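Local structure of glutamate racemase (Francisella tularensis subsp. tularensis, 3OUT) at residues V108-T122 with K177-Y189. The protein belongs to the Asp/Glu/hydantoin racemase family, whose two alpha/beta lobes, each built on a parallel sheet, enclose a ligand pocket between them. Numbering follows the deposited sequence.
Sequences VDNLNTVGVIATPAT and KNIQALILGCTHY. With DGL (D-glutamic acid), chain E.
Two neighbouring parallel strands, 113-118 and 181-184, form the middle of the four-stranded sheet in one alpha/beta lobe, and the residues just after their C-terminal ends, Thr119 and Cys186-His188, line the D-glutamic acid pocket. Gly115 uses both its N and its O toward the neighbouring strand, bonding to the residues that flank Leu182: its N donates to Ala181 O (2.9 Å), and its O accepts from Ile183 N (2.8 Å). Ile117 continues the ladder through Ile183 O and Gly185 N. On one face of the sheet, Ile183 CD1 lies against both methyls of Val108 and, 3.9 Å away, CG1 of Val114. The other face carries Ile117, whose CG1 sits between its backbone N and carbonyl carbon (chi1 49°); from there CD1 reaches Leu182 CD2, Leu184 CD2 and, at 3.7 Å, Tyr189 CD2. Cys186 CB covers the centre of one face of the Tyr189 ring.

At the N-terminal end, the extended side chain of Gln180 reaches the start of strand 113-118. Its OE1 takes two backbone donors, Asn112 N at 2.7 Å in the carbonyl plane and Thr113 N tilted 26° from it, a double grip that fixes the amide.

Beside the ligand, Thr119 caps the following helix, its OG1 accepting from Thr122 N and also hydrogen-bonded with Thr79 OG1. Thr187 N donates to OE2 of D-glutamic acid (2.9 Å), while a water held by Thr119 N, Thr122 OG1 and Gly185 O donates to the ligand's OE1 at 2.8 Å.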
loop_
_atom_site.group_PDB
_atom_site.type_symbol
_atom_site.label_atom_id
_atom_site.label_comp_id
_atom_site.label_asym_id
_atom_site.label_seq_id
_atom_site.Cartn_x
_atom_site.Cartn_y
_atom_site.Cartn_z
ATOM N N VAL B 108 34.352 6.527 -11.488
ATOM C CA VAL B 108 35.345 6.611 -10.415
ATOM C C VAL B 108 36.291 5.409 -10.352
ATOM O O VAL B 108 37.147 5.356 -9.457
ATOM C CB VAL B 108 34.696 6.799 -9.029
ATOM C CG1 VAL B 108 33.816 8.055 -9.002
ATOM C CG2 VAL B 108 33.878 5.558 -8.596
ATOM N N ASP B 109 36.107 4.425 -11.235
ATOM C CA ASP B 109 36.764 3.130 -10.991
ATOM C C ASP B 109 38.245 3.124 -11.409
ATOM O O ASP B 109 38.905 2.085 -11.234
ATOM C CB ASP B 109 35.965 1.945 -11.559
ATOM C CG ASP B 109 35.742 2.033 -13.046
ATOM O OD1 ASP B 109 36.321 2.927 -13.723
ATOM O OD2 ASP B 109 34.967 1.193 -13.562
ATOM N N ASN B 110 38.759 4.268 -11.879
ATOM C CA ASN B 110 40.213 4.474 -12.007
ATOM C C ASN B 110 40.867 5.351 -10.937
ATOM O O ASN B 110 42.062 5.639 -11.020
ATOM C CB ASN B 110 40.558 4.977 -13.403
ATOM C CG ASN B 110 40.269 3.919 -14.475
ATOM O OD1 ASN B 110 40.689 2.758 -14.347
ATOM N ND2 ASN B 110 39.517 4.305 -15.509
ATOM N N LEU B 111 40.123 5.732 -9.902
ATOM C CA LEU B 111 40.675 6.509 -8.823
ATOM C C LEU B 111 41.216 5.595 -7.744
ATOM O O LEU B 111 40.923 4.415 -7.751
ATOM C CB LEU B 111 39.593 7.437 -8.263
ATOM C CG LEU B 111 39.048 8.391 -9.323
ATOM C CD1 LEU B 111 37.933 9.249 -8.709
ATOM C CD2 LEU B 111 40.135 9.289 -9.945
ATOM N N ASN B 112 41.985 6.151 -6.825
ATOM C CA ASN B 112 42.526 5.430 -5.691
ATOM C C ASN B 112 41.707 5.599 -4.409
ATOM O O ASN B 112 41.618 4.679 -3.591
ATOM C CB ASN B 112 43.932 5.952 -5.416
ATOM C CG ASN B 112 44.789 5.921 -6.648
ATOM O OD1 ASN B 112 45.272 6.968 -7.114
ATOM N ND2 ASN B 112 44.957 4.740 -7.206
ATOM N N THR B 113 41.097 6.780 -4.252
ATOM C CA THR B 113 40.392 7.142 -3.021
ATOM C C THR B 113 39.113 7.917 -3.383
ATOM O O THR B 113 39.177 8.931 -4.069
ATOM C CB THR B 113 41.306 8.009 -2.143
ATOM O OG1 THR B 113 42.564 7.324 -1.952
ATOM C CG2 THR B 113 40.658 8.231 -0.826
ATOM N N VAL B 114 37.948 7.365 -2.997
ATOM C CA VAL B 114 36.635 7.901 -3.416
ATOM C C VAL B 114 35.763 8.093 -2.180
ATOM O O VAL B 114 35.754 7.251 -1.280
ATOM C CB VAL B 114 35.934 6.899 -4.379
ATOM C CG1 VAL B 114 34.516 7.424 -4.827
ATOM C CG2 VAL B 114 36.791 6.703 -5.612
ATOM N N GLY B 115 35.055 9.221 -2.123
ATOM C CA GLY B 115 34.016 9.434 -1.149
ATOM C C GLY B 115 32.645 9.253 -1.768
ATOM O O GLY B 115 32.444 9.503 -2.943
ATOM N N VAL B 116 31.702 8.830 -0.936
ATOM C CA VAL B 116 30.275 8.683 -1.325
ATOM C C VAL B 116 29.376 9.274 -0.247
ATOM O O VAL B 116 29.521 8.978 0.939
ATOM C CB VAL B 116 29.907 7.207 -1.492
ATOM C CG1 VAL B 116 28.467 7.048 -2.027
ATOM C CG2 VAL B 116 30.849 6.557 -2.494
ATOM N N ILE B 117 28.404 10.060 -0.689
ATOM C CA ILE B 117 27.312 10.510 0.188
ATOM C C ILE B 117 26.017 10.055 -0.438
ATOM O O ILE B 117 25.871 10.078 -1.670
ATOM C CB ILE B 117 27.267 12.045 0.449
ATOM C CG1 ILE B 117 27.357 12.871 -0.851
ATOM C CG2 ILE B 117 28.408 12.423 1.429
ATOM C CD1 ILE B 117 27.098 14.386 -0.721
ATOM N N ALA B 118 25.058 9.684 0.414
ATOM C CA ALA B 118 23.787 9.158 -0.061
ATOM C C ALA B 118 22.814 9.064 1.087
ATOM O O ALA B 118 23.159 9.367 2.225
ATOM C CB ALA B 118 23.998 7.732 -0.742
ATOM N N THR B 119 21.624 8.571 0.798
ATOM C CA THR B 119 20.642 8.357 1.864
ATOM C C THR B 119 21.124 7.320 2.875
ATOM O O THR B 119 21.985 6.474 2.582
ATOM C CB THR B 119 19.295 7.863 1.339
ATOM O OG1 THR B 119 19.482 6.566 0.740
ATOM C CG2 THR B 119 18.628 8.817 0.337
ATOM N N PRO B 120 20.557 7.366 4.079
ATOM C CA PRO B 120 20.891 6.310 5.051
ATOM C C PRO B 120 20.706 4.900 4.504
ATOM O O PRO B 120 21.590 4.047 4.699
ATOM C CB PRO B 120 19.950 6.647 6.238
ATOM C CG PRO B 120 19.792 8.085 6.153
ATOM C CD PRO B 120 19.661 8.371 4.677
ATOM N N ALA B 121 19.590 4.621 3.813
ATOM C CA ALA B 121 19.381 3.291 3.221
ATOM C C ALA B 121 20.488 2.917 2.244
ATOM O O ALA B 121 21.006 1.811 2.293
ATOM C CB ALA B 121 18.010 3.159 2.567
ATOM N N THR B 122 20.880 3.853 1.382
ATOM C CA THR B 122 21.895 3.551 0.403
ATOM C C THR B 122 23.208 3.246 1.083
ATOM O O THR B 122 23.897 2.312 0.694
ATOM C CB THR B 122 22.022 4.708 -0.622
ATOM O OG1 THR B 122 20.786 4.823 -1.339
ATOM C CG2 THR B 122 23.227 4.539 -1.606
ATOM N N LYS B 177 40.431 12.612 4.793
ATOM C CA LYS B 177 40.448 11.329 4.063
ATOM C C LYS B 177 41.159 11.391 2.717
ATOM O O LYS B 177 41.342 10.349 2.083
ATOM C CB LYS B 177 39.011 10.802 3.814
ATOM C CG LYS B 177 38.121 10.615 5.057
ATOM C CD LYS B 177 38.774 9.718 6.107
ATOM C CE LYS B 177 37.781 9.208 7.150
ATOM N NZ LYS B 177 37.481 10.204 8.216
ATOM N N ASN B 178 41.529 12.587 2.263
ATOM C CA ASN B 178 42.219 12.764 0.999
ATOM C C ASN B 178 41.476 12.095 -0.175
ATOM O O ASN B 178 42.075 11.418 -1.030
ATOM C CB ASN B 178 43.664 12.233 1.100
ATOM C CG ASN B 178 44.440 12.853 2.243
ATOM O OD1 ASN B 178 44.549 14.081 2.337
ATOM N ND2 ASN B 178 44.985 12.006 3.132
ATOM N N ILE B 179 40.161 12.291 -0.238
ATOM C CA ILE B 179 39.409 11.757 -1.381
ATOM C C ILE B 179 39.725 12.512 -2.684
ATOM O O ILE B 179 39.957 13.742 -2.694
ATOM C CB ILE B 179 37.855 11.681 -1.100
ATOM C CG1 ILE B 179 37.182 13.042 -1.218
ATOM C CG2 ILE B 179 37.584 11.027 0.256
ATOM C CD1 ILE B 179 35.598 12.984 -0.926
ATOM N N GLN B 180 39.705 11.785 -3.802
ATOM C CA GLN B 180 39.909 12.352 -5.135
ATOM C C GLN B 180 38.637 12.823 -5.820
ATOM O O GLN B 180 38.676 13.621 -6.759
ATOM C CB GLN B 180 40.637 11.347 -6.000
ATOM C CG GLN B 180 42.068 11.075 -5.521
ATOM C CD GLN B 180 42.701 9.907 -6.226
ATOM O OE1 GLN B 180 42.209 8.777 -6.156
ATOM N NE2 GLN B 180 43.811 10.172 -6.923
ATOM N N ALA B 181 37.500 12.284 -5.373
ATOM C CA ALA B 181 36.202 12.676 -5.910
ATOM C C ALA B 181 35.150 12.272 -4.884
ATOM O O ALA B 181 35.376 11.384 -4.031
ATOM C CB ALA B 181 35.896 11.967 -7.232
ATOM N N LEU B 182 34.028 12.953 -4.948
ATOM C CA LEU B 182 32.886 12.693 -4.071
ATOM C C LEU B 182 31.696 12.348 -4.968
ATOM O O LEU B 182 31.241 13.187 -5.770
ATOM C CB LEU B 182 32.541 13.930 -3.234
ATOM C CG LEU B 182 31.375 13.707 -2.249
ATOM C CD1 LEU B 182 31.668 12.714 -1.099
ATOM C CD2 LEU B 182 30.886 15.022 -1.642
ATOM N N ILE B 183 31.162 11.136 -4.801
ATOM C CA ILE B 183 29.951 10.730 -5.516
ATOM C C ILE B 183 28.736 11.331 -4.839
ATOM O O ILE B 183 28.473 11.097 -3.634
ATOM C CB ILE B 183 29.795 9.199 -5.611
ATOM C CG1 ILE B 183 30.971 8.603 -6.402
ATOM C CG2 ILE B 183 28.484 8.812 -6.333
ATOM C CD1 ILE B 183 30.963 7.101 -6.476
ATOM N N LEU B 184 27.986 12.101 -5.632
ATOM C CA LEU B 184 26.680 12.618 -5.217
ATOM C C LEU B 184 25.630 11.486 -5.433
ATOM O O LEU B 184 24.880 11.428 -6.473
ATOM C CB LEU B 184 26.335 13.871 -6.033
ATOM C CG LEU B 184 27.338 15.016 -5.918
ATOM C CD1 LEU B 184 26.801 16.248 -6.686
ATOM C CD2 LEU B 184 27.652 15.328 -4.429
ATOM N N GLY B 185 25.631 10.553 -4.482
ATOM C CA GLY B 185 24.899 9.286 -4.585
ATOM C C GLY B 185 23.438 9.330 -4.163
ATOM O O GLY B 185 22.900 8.343 -3.683
ATOM N N CYS B 186 22.810 10.471 -4.422
ATOM C CA CYS B 186 21.375 10.669 -4.260
ATOM C C CYS B 186 20.944 11.671 -5.305
ATOM O O CYS B 186 21.627 12.675 -5.543
ATOM C CB CYS B 186 21.093 11.182 -2.874
ATOM S SG CYS B 186 19.361 11.674 -2.487
ATOM N N THR B 187 19.808 11.424 -5.928
ATOM C CA THR B 187 19.313 12.310 -6.994
ATOM C C THR B 187 19.208 13.788 -6.592
ATOM O O THR B 187 19.297 14.684 -7.460
ATOM C CB THR B 187 17.885 11.895 -7.443
ATOM O OG1 THR B 187 17.027 11.794 -6.300
ATOM C CG2 THR B 187 17.890 10.592 -8.111
ATOM N N HIS B 188 18.939 14.028 -5.308
ATOM C CA HIS B 188 18.665 15.377 -4.833
ATOM C C HIS B 188 19.926 16.235 -4.699
ATOM O O HIS B 188 19.834 17.456 -4.712
ATOM C CB HIS B 188 17.968 15.309 -3.483
ATOM C CG HIS B 188 16.554 14.855 -3.563
ATOM N ND1 HIS B 188 16.152 13.738 -4.266
ATOM C CD2 HIS B 188 15.435 15.391 -3.025
ATOM C CE1 HIS B 188 14.841 13.596 -4.126
ATOM N NE2 HIS B 188 14.386 14.579 -3.365
ATOM N N TYR B 189 21.078 15.595 -4.525
ATOM C CA TYR B 189 22.263 16.324 -4.034
ATOM C C TYR B 189 22.877 17.275 -5.066
ATOM O O TYR B 189 23.439 18.287 -4.650
ATOM C CB TYR B 189 23.320 15.394 -3.455
ATOM C CG TYR B 189 22.858 14.512 -2.301
ATOM C CD1 TYR B 189 21.595 14.663 -1.678
ATOM C CD2 TYR B 189 23.711 13.533 -1.792
ATOM C CE1 TYR B 189 21.214 13.806 -0.645
ATOM C CE2 TYR B 189 23.347 12.729 -0.769
ATOM C CZ TYR B 189 22.114 12.888 -0.167
ATOM O OH TYR B 189 21.775 12.015 0.842
HETATM N N DGL E . 13.803 10.036 -3.590
HETATM C CA DGL E . 14.758 9.814 -2.448
HETATM C C DGL E . 14.055 9.160 -1.292
HETATM O O DGL E . 12.962 8.584 -1.495
HETATM C CB DGL E . 15.942 8.920 -2.795
HETATM C CG DGL E . 16.738 9.340 -4.039
HETATM C CD DGL E . 18.058 8.617 -4.224
HETATM O OE1 DGL E . 18.491 7.884 -3.317
HETATM O OE2 DGL E . 18.686 8.837 -5.298
HETATM O OXT DGL E . 14.597 9.128 -0.161
HETATM O O HOH W 1 44.033 8.370 -9.725
HETATM O O HOH W 2 20.876 7.624 -1.962
#